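Local coordinates for protein rhamnosidase B (Bacillus sp., PDB 2OKX) that probably catalyses the hydrolysis of terminal, non-reducing alpha-L-rhamnose units from alpha-L-rhamnosides, as a glycoside hydrolase of family 78, at residues 262-267 and 478-483; 141-146 and 222-227; 399-404 and 507-512. All blocks are in the same frame, centred on the assembly; numbering follows the deposited sequence.

Contact 1 of 3, residues 262-267 and 478-483; sequences FPTGVR and HTYGLD
The phenol ring of Tyr480 reaches across to the turn that holds Pro263 and Thr264, and van der Waals contact carries the meeting. Pro263 O lies 3.4 Å from Tyr480 CE1, approaching the ring obliquely and sitting against its CD1–CE1 side. On the same side of the ring, the methyl CG2 of Thr264 comes to its edge, near the plane, 4.4 Å from Tyr480 CD1. CG of Tyr480 stands anti to its carbonyl carbon (chi1 -56°), which swings the ring out to the Pro263 peptide. From its own segment, His478 CB rests over one face, 3.8 Å above the plane of the Tyr480 ring and toward the rim.

Among the polar groups, Pro263 O is buried without a hydrogen-bonding partner, and the weakly positive aromatic hydrogens probably make the ring a tolerable neighbour. The tyrosine hydroxyl is hydrogen-bonded to Glu287 OE1, so the ring is held at its far end too.

Backbone bonds shape both loops. A type I turn from Phe262 to Gly265 is closed by Gly265 N to Phe262 O at 2.9 Å; proline suits its second position, where phi is naturally near -60°, and glycine tolerates the positive phi of Gly265. Opposite it, a type II turn from Thr479 to Leu482 is closed by Leu482 N to Thr479 O at 2.7 Å, with Gly481 at the third position, the classic glycine site. Thr479 OG1 reinforces it, donating to Leu482 O in the carbonyl plane at 2.8 Å.

The first loop, of the D2 region, joins strands 256-262 and 271-273; the second, of the concanavalin-like region, joins 475-477 and 485-489, so two regions meet loop to loop. Helix 397-402 touches both through Phe398, and His315 of strand 314-320 packs on Pro263 and Thr264.

Contact 2 of 3, residues 141-146 and 222-227; sequences SPRMAC and ALDLRN
Pro142 lays the corner of its ring against the methyl of Ala222, Pro142 CG to Ala222 CB 3.7 Å, with the neighbouring ring carbon slightly farther from the same methyl. The small alanine lets the loop come close to the end of strand 219-223, and the rigid proline ring offers a compact apolar corner.

One residue on from Pro142 and two on from Ala222, the contact turns polar. Arg143 CB approaches Asp224 OD1 to 4.1 Å, but the charged ends do not touch: Arg143 NH1 stays 5.0 Å from Asp224 OD1, and a water fills the gap. It accepts from Arg143 NH1 at 2.7 Å and donates to Asp224 OD1 at 2.6 Å. The arginine gets there with CG anti to its backbone N (chi1 174°) and a bend at chi2 (67°); its NH2 meanwhile donates to Gln148 O. OD1 of Asp224 also makes a salt bridge to Arg20.

The other carboxylate oxygen caps a helix. Asp224 is the N-cap of helix 225-229, and its OD2 accepts from Asn227 N at 3.2 Å in a nearly straight bond (173°), met from above the carboxylate plane. Aspartate suits this place because its short, negative side chain can reach the third amide of the helix. With an alanine here, Asn227 N would probably lose its capping acceptor, and Arg20 its charge partner.

Solvent-mediated pairing of opposite charges in a buried place, with an apolar touch beside it, joins the N-terminal and D2 regions; the negative carboxylate is probably steadied by two arginines and the positive end of the helix dipole.

Contact 3 of 3, residues 399-404 and 507-512; sequences GSNVWR and YLFLTV
Asn401 aims its CB from helix 397-402 toward strand 507-513, where its amide touches Phe509 and reaches Thr511 through water. Rotation about the CA–CB bond is unusual (chi1 -95°, off the staggered positions) and sets CG and its two polar branches before the strand. OD1 leans on Phe509: it lies 3.7 Å from Phe509 CD2 and 3.8 Å from Phe509 CB, coming at the ring obliquely, with amide and ring planes 70° apart. The same oxygen accepts from a water at 2.7 Å, and Thr511 OG1 donates to that water.

Phe509 and Thr511 are two residues apart on one strand and therefore face the same way, toward the helix. That strand runs antiparallel between strands 436-443 and 462-472 in the sheet of the concanavalin-like region, a beta-sandwich type of fold, and helix 397-402 lies against this sheet. Phenylalanine gives the sheet a broad apolar group, which packs also on Val440 and Met471 of the flanking strands.

ND2, the second branch, turns back to make a hydrogen bond to Val397 O, a carbonyl of its own helix one turn earlier, and donates to another water at 3.0 Å. That water donates in turn to Phe509 O at 2.9 Å and to Thr511 OG1 at 2.9 Å. Asparagine suits the place by offering acceptor and donor side by side, while threonine's hydroxyl serves both waters, donating to one and accepting from the other.

Contact 1 lies between the other two: its centre is about 11 Å from that of contact 2 and about 14 Å from that of contact 3, while contacts 2 and 3 come no nearer than about 7 Å between nearest atoms. Asp483 N and Met144 O, 2.9 Å apart in a probable hydrogen bond, tie contact 1 to contact 2. Toward contact 3, His478 CG packs on Val402 CG2 at 3.8 Å. A glycerol, probably from the crystallisation liquor, is hydrogen-bonded to Gly265 O and Arg267 N beside contact 1. In this family catalysis is expected in the helical barrel; Tyr480 touches Ser851 and Met855, which fall in the six-hairpin region, so contact 1 borders it.

Contact 1 of 3, residues 262-267 and 478-483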
# COMPACT_ATOMS: atom_id res chain seq x y z
N PHE A 262 7.84 -23.20 8.26
CA PHE A 262 6.69 -22.43 7.84
C PHE A 262 6.98 -20.95 8.09
O PHE A 262 6.66 -20.42 9.15
CB PHE A 262 5.45 -22.89 8.61
CG PHE A 262 5.03 -24.30 8.28
CD1 PHE A 262 4.25 -24.56 7.17
CD2 PHE A 262 5.47 -25.36 9.06
CE1 PHE A 262 3.90 -25.87 6.82
CE2 PHE A 262 5.14 -26.68 8.72
CZ PHE A 262 4.35 -26.93 7.60
N PRO A 263 7.61 -20.29 7.11
CA PRO A 263 7.98 -18.87 7.19
C PRO A 263 6.84 -17.99 7.67
O PRO A 263 7.05 -17.03 8.41
CB PRO A 263 8.39 -18.55 5.76
CG PRO A 263 8.97 -19.84 5.28
CD PRO A 263 7.95 -20.84 5.79
N THR A 264 5.62 -18.32 7.24
CA THR A 264 4.45 -17.54 7.62
C THR A 264 3.49 -18.31 8.51
O THR A 264 2.34 -17.91 8.69
CB THR A 264 3.71 -17.03 6.36
OG1 THR A 264 3.48 -18.11 5.45
CG2 THR A 264 4.55 -15.97 5.67
N GLY A 265 3.97 -19.42 9.07
CA GLY A 265 3.15 -20.23 9.97
C GLY A 265 2.22 -21.23 9.31
O GLY A 265 2.13 -21.30 8.08
N VAL A 266 1.53 -22.01 10.13
CA VAL A 266 0.58 -23.01 9.66
C VAL A 266 -0.83 -22.42 9.66
O VAL A 266 -1.36 -22.07 10.72
CB VAL A 266 0.59 -24.26 10.56
CG1 VAL A 266 -0.41 -25.28 10.05
CG2 VAL A 266 1.99 -24.86 10.60
N ARG A 267 -1.43 -22.31 8.48
CA ARG A 267 -2.77 -21.75 8.33
C ARG A 267 -3.85 -22.46 9.12
O ARG A 267 -4.70 -21.82 9.73
CB ARG A 267 -3.18 -21.74 6.85
CG ARG A 267 -2.66 -20.57 6.08
CD ARG A 267 -3.11 -20.59 4.64
NE ARG A 267 -2.72 -19.36 3.98
CZ ARG A 267 -3.31 -18.18 4.17
NH1 ARG A 267 -4.35 -18.09 5.00
NH2 ARG A 267 -2.86 -17.11 3.56
N HIS A 478 10.66 -9.25 9.35
CA HIS A 478 10.30 -9.72 8.02
C HIS A 478 8.91 -9.25 7.62
O HIS A 478 8.04 -9.09 8.47
CB HIS A 478 10.39 -11.25 7.95
CG HIS A 478 11.80 -11.75 7.97
ND1 HIS A 478 12.35 -12.39 9.06
CD2 HIS A 478 12.80 -11.64 7.06
CE1 HIS A 478 13.62 -12.65 8.82
NE2 HIS A 478 13.92 -12.21 7.61
N THR A 479 8.73 -9.01 6.32
CA THR A 479 7.46 -8.53 5.81
C THR A 479 6.45 -9.66 5.61
O THR A 479 5.98 -9.89 4.49
CB THR A 479 7.66 -7.75 4.49
OG1 THR A 479 8.27 -8.61 3.51
CG2 THR A 479 8.59 -6.56 4.71
N TYR A 480 6.12 -10.37 6.69
CA TYR A 480 5.15 -11.47 6.61
C TYR A 480 3.91 -10.95 5.91
O TYR A 480 3.37 -9.90 6.30
CB TYR A 480 4.77 -11.95 8.02
CG TYR A 480 5.95 -12.37 8.87
CD1 TYR A 480 6.70 -13.51 8.56
CD2 TYR A 480 6.33 -11.62 9.97
CE1 TYR A 480 7.80 -13.88 9.33
CE2 TYR A 480 7.42 -11.97 10.75
CZ TYR A 480 8.15 -13.10 10.42
OH TYR A 480 9.24 -13.44 11.20
N GLY A 481 3.45 -11.67 4.89
CA GLY A 481 2.28 -11.25 4.15
C GLY A 481 2.66 -10.46 2.91
O GLY A 481 1.79 -10.05 2.12
N LEU A 482 3.96 -10.25 2.73
CA LEU A 482 4.46 -9.49 1.59
C LEU A 482 5.74 -10.08 1.02
O LEU A 482 6.80 -9.98 1.63
CB LEU A 482 4.73 -8.04 2.00
CG LEU A 482 5.39 -7.14 0.96
CD1 LEU A 482 4.38 -6.80 -0.14
CD2 LEU A 482 5.90 -5.86 1.63
N ASP A 483 5.64 -10.71 -0.15
CA ASP A 483 6.82 -11.26 -0.80
C ASP A 483 7.45 -10.08 -1.53
O ASP A 483 7.30 -9.91 -2.74
CB ASP A 483 6.42 -12.35 -1.80
CG ASP A 483 6.26 -13.70 -1.14
OD1 ASP A 483 5.33 -13.87 -0.32
OD2 ASP A 483 7.07 -14.60 -1.45

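Contact 2 of 3, residues 141-146 and 222-227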
# COMPACT_ATOMS: atom_id res chain seq x y z
N SER A 141 5.80 -17.08 -10.65
CA SER A 141 6.45 -16.39 -9.54
C SER A 141 5.42 -16.08 -8.44
O SER A 141 4.22 -16.04 -8.70
CB SER A 141 7.14 -15.11 -10.03
OG SER A 141 6.21 -14.14 -10.46
N PRO A 142 5.89 -15.85 -7.21
CA PRO A 142 5.00 -15.56 -6.08
C PRO A 142 4.05 -14.37 -6.21
O PRO A 142 4.40 -13.33 -6.77
CB PRO A 142 5.97 -15.36 -4.91
CG PRO A 142 7.17 -16.15 -5.31
CD PRO A 142 7.30 -15.82 -6.77
N ARG A 143 2.84 -14.54 -5.69
CA ARG A 143 1.87 -13.46 -5.67
C ARG A 143 2.52 -12.58 -4.60
O ARG A 143 2.94 -13.08 -3.56
CB ARG A 143 0.51 -13.97 -5.19
CG ARG A 143 -0.54 -12.88 -4.99
CD ARG A 143 -0.95 -12.22 -6.30
NE ARG A 143 -1.71 -10.99 -6.04
CZ ARG A 143 -2.97 -10.96 -5.61
NH1 ARG A 143 -3.64 -12.08 -5.39
NH2 ARG A 143 -3.55 -9.79 -5.37
N MET A 144 2.60 -11.29 -4.86
CA MET A 144 3.24 -10.37 -3.93
C MET A 144 2.50 -10.22 -2.61
O MET A 144 3.09 -10.36 -1.54
CB MET A 144 3.40 -9.00 -4.59
CG MET A 144 4.32 -8.04 -3.85
SD MET A 144 4.70 -6.66 -4.94
CE MET A 144 5.23 -5.39 -3.75
N ALA A 145 1.20 -9.93 -2.69
CA ALA A 145 0.38 -9.75 -1.51
C ALA A 145 -1.08 -9.76 -1.93
O ALA A 145 -1.39 -9.61 -3.12
CB ALA A 145 0.72 -8.41 -0.83
N CYS A 146 -1.98 -9.92 -0.97
CA CYS A 146 -3.40 -9.94 -1.31
C CYS A 146 -3.79 -8.62 -1.96
O CYS A 146 -4.73 -8.57 -2.76
CB CYS A 146 -4.26 -10.19 -0.06
SG CYS A 146 -4.20 -8.90 1.22
N ALA A 222 6.69 -21.23 -2.65
CA ALA A 222 5.65 -20.24 -2.43
C ALA A 222 4.40 -20.78 -3.13
O ALA A 222 4.43 -21.08 -4.33
CB ALA A 222 6.06 -18.89 -3.03
N LEU A 223 3.32 -20.92 -2.37
CA LEU A 223 2.07 -21.45 -2.90
C LEU A 223 0.92 -20.47 -2.82
O LEU A 223 0.74 -19.80 -1.80
CB LEU A 223 1.66 -22.71 -2.12
CG LEU A 223 2.68 -23.48 -1.26
CD1 LEU A 223 1.96 -24.65 -0.59
CD2 LEU A 223 3.83 -23.97 -2.10
N ASP A 224 0.14 -20.37 -3.89
CA ASP A 224 -1.02 -19.50 -3.89
C ASP A 224 -2.20 -20.41 -3.58
O ASP A 224 -2.91 -20.88 -4.48
CB ASP A 224 -1.19 -18.82 -5.25
CG ASP A 224 -2.25 -17.74 -5.22
OD1 ASP A 224 -2.22 -16.86 -6.10
OD2 ASP A 224 -3.12 -17.78 -4.33
N LEU A 225 -2.38 -20.69 -2.29
CA LEU A 225 -3.45 -21.56 -1.83
C LEU A 225 -4.84 -20.99 -2.10
O LEU A 225 -5.79 -21.74 -2.30
CB LEU A 225 -3.28 -21.84 -0.33
CG LEU A 225 -2.03 -22.63 0.04
CD1 LEU A 225 -1.92 -22.75 1.56
CD2 LEU A 225 -2.08 -24.01 -0.60
N ARG A 226 -4.95 -19.66 -2.10
CA ARG A 226 -6.24 -19.01 -2.35
C ARG A 226 -6.78 -19.38 -3.73
O ARG A 226 -7.91 -19.84 -3.86
CB ARG A 226 -6.08 -17.49 -2.24
CG ARG A 226 -7.31 -16.68 -2.65
CD ARG A 226 -6.96 -15.19 -2.72
NE ARG A 226 -7.97 -14.38 -3.38
CZ ARG A 226 -9.07 -13.91 -2.78
NH1 ARG A 226 -9.93 -13.17 -3.47
NH2 ARG A 226 -9.29 -14.16 -1.50
N ASN A 227 -5.96 -19.18 -4.76
CA ASN A 227 -6.38 -19.49 -6.12
C ASN A 227 -6.41 -21.00 -6.39
O ASN A 227 -7.12 -21.46 -7.29
CB ASN A 227 -5.48 -18.78 -7.14
CG ASN A 227 -5.65 -17.26 -7.12
OD1 ASN A 227 -6.57 -16.72 -6.50
ND2 ASN A 227 -4.75 -16.56 -7.81
O HOH W 1 -3.52 -14.63 -6.36

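Contact 3 of 3, residues 399-404 and 507-512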
# COMPACT_ATOMS: atom_id res chain seq x y z
N GLY A 399 10.97 -17.00 1.51
CA GLY A 399 11.20 -18.13 2.39
C GLY A 399 12.67 -18.39 2.63
O GLY A 399 13.07 -18.80 3.72
N SER A 400 13.48 -18.16 1.60
CA SER A 400 14.92 -18.37 1.67
C SER A 400 15.60 -17.32 2.56
O SER A 400 16.74 -17.51 2.99
CB SER A 400 15.53 -18.32 0.27
OG SER A 400 15.01 -19.35 -0.56
N ASN A 401 14.90 -16.22 2.83
CA ASN A 401 15.44 -15.17 3.69
C ASN A 401 14.93 -15.30 5.12
O ASN A 401 15.67 -15.03 6.07
CB ASN A 401 15.10 -13.78 3.13
CG ASN A 401 16.21 -13.22 2.27
OD1 ASN A 401 17.24 -12.79 2.78
ND2 ASN A 401 16.01 -13.24 0.96
N VAL A 402 13.67 -15.70 5.27
CA VAL A 402 13.09 -15.87 6.59
C VAL A 402 13.75 -17.03 7.31
O VAL A 402 14.03 -16.97 8.50
CB VAL A 402 11.57 -16.12 6.50
CG1 VAL A 402 11.01 -16.48 7.88
CG2 VAL A 402 10.89 -14.87 5.97
N TRP A 403 14.01 -18.12 6.58
CA TRP A 403 14.68 -19.26 7.18
C TRP A 403 15.98 -19.52 6.45
O TRP A 403 15.98 -20.00 5.32
CB TRP A 403 13.80 -20.52 7.14
CG TRP A 403 14.47 -21.74 7.74
CD1 TRP A 403 15.51 -21.77 8.62
CD2 TRP A 403 14.08 -23.11 7.54
NE1 TRP A 403 15.80 -23.07 8.98
CE2 TRP A 403 14.94 -23.91 8.33
CE3 TRP A 403 13.10 -23.74 6.76
CZ2 TRP A 403 14.84 -25.31 8.37
CZ3 TRP A 403 13.00 -25.13 6.81
CH2 TRP A 403 13.86 -25.90 7.61
N ARG A 404 17.07 -19.17 7.11
CA ARG A 404 18.41 -19.37 6.57
C ARG A 404 19.01 -20.45 7.47
O ARG A 404 19.14 -20.26 8.68
CB ARG A 404 19.24 -18.08 6.66
CG ARG A 404 18.73 -16.95 5.78
CD ARG A 404 19.50 -15.65 6.02
NE ARG A 404 19.41 -15.22 7.41
CZ ARG A 404 20.10 -14.21 7.93
NH1 ARG A 404 20.95 -13.52 7.18
NH2 ARG A 404 19.98 -13.92 9.22
N TYR A 507 15.92 -1.38 3.95
CA TYR A 507 17.06 -2.30 3.85
C TYR A 507 16.83 -3.35 2.78
O TYR A 507 15.77 -3.96 2.72
CB TYR A 507 17.27 -3.00 5.19
CG TYR A 507 17.36 -2.06 6.37
CD1 TYR A 507 18.58 -1.50 6.76
CD2 TYR A 507 16.22 -1.72 7.09
CE1 TYR A 507 18.66 -0.62 7.85
CE2 TYR A 507 16.28 -0.85 8.18
CZ TYR A 507 17.50 -0.31 8.55
OH TYR A 507 17.56 0.52 9.65
N LEU A 508 17.84 -3.56 1.93
CA LEU A 508 17.73 -4.54 0.87
C LEU A 508 18.68 -5.71 1.07
O LEU A 508 19.90 -5.52 1.15
CB LEU A 508 18.01 -3.90 -0.49
CG LEU A 508 17.85 -4.81 -1.72
CD1 LEU A 508 16.37 -5.13 -1.93
CD2 LEU A 508 18.41 -4.11 -2.95
N PHE A 509 18.13 -6.91 1.18
CA PHE A 509 18.97 -8.09 1.30
C PHE A 509 19.25 -8.50 -0.14
O PHE A 509 18.34 -8.86 -0.87
CB PHE A 509 18.22 -9.23 2.01
CG PHE A 509 18.17 -9.08 3.50
CD1 PHE A 509 17.30 -8.17 4.10
CD2 PHE A 509 18.99 -9.86 4.31
CE1 PHE A 509 17.26 -8.03 5.49
CE2 PHE A 509 18.95 -9.73 5.70
CZ PHE A 509 18.09 -8.81 6.29
N LEU A 510 20.51 -8.40 -0.55
CA LEU A 510 20.89 -8.78 -1.91
C LEU A 510 21.75 -10.03 -1.74
O LEU A 510 22.86 -9.96 -1.22
CB LEU A 510 21.70 -7.66 -2.58
CG LEU A 510 22.01 -7.87 -4.06
CD1 LEU A 510 20.71 -7.77 -4.87
CD2 LEU A 510 23.00 -6.83 -4.54
N THR A 511 21.22 -11.17 -2.16
CA THR A 511 21.94 -12.42 -2.00
C THR A 511 22.34 -13.05 -3.33
O THR A 511 21.50 -13.29 -4.20
CB THR A 511 21.09 -13.40 -1.16
OG1 THR A 511 20.61 -12.71 0.01
CG2 THR A 511 21.92 -14.58 -0.71
N VAL A 512 23.64 -13.31 -3.46
CA VAL A 512 24.21 -13.88 -4.68
C VAL A 512 24.48 -15.37 -4.46
O VAL A 512 25.17 -15.74 -3.51
CB VAL A 512 25.53 -13.16 -5.04
CG1 VAL A 512 26.06 -13.68 -6.38
CG2 VAL A 512 25.29 -11.65 -5.10
O HOH W 2 19.74 -13.75 2.33
O HOH W 3 17.98 -11.69 -0.68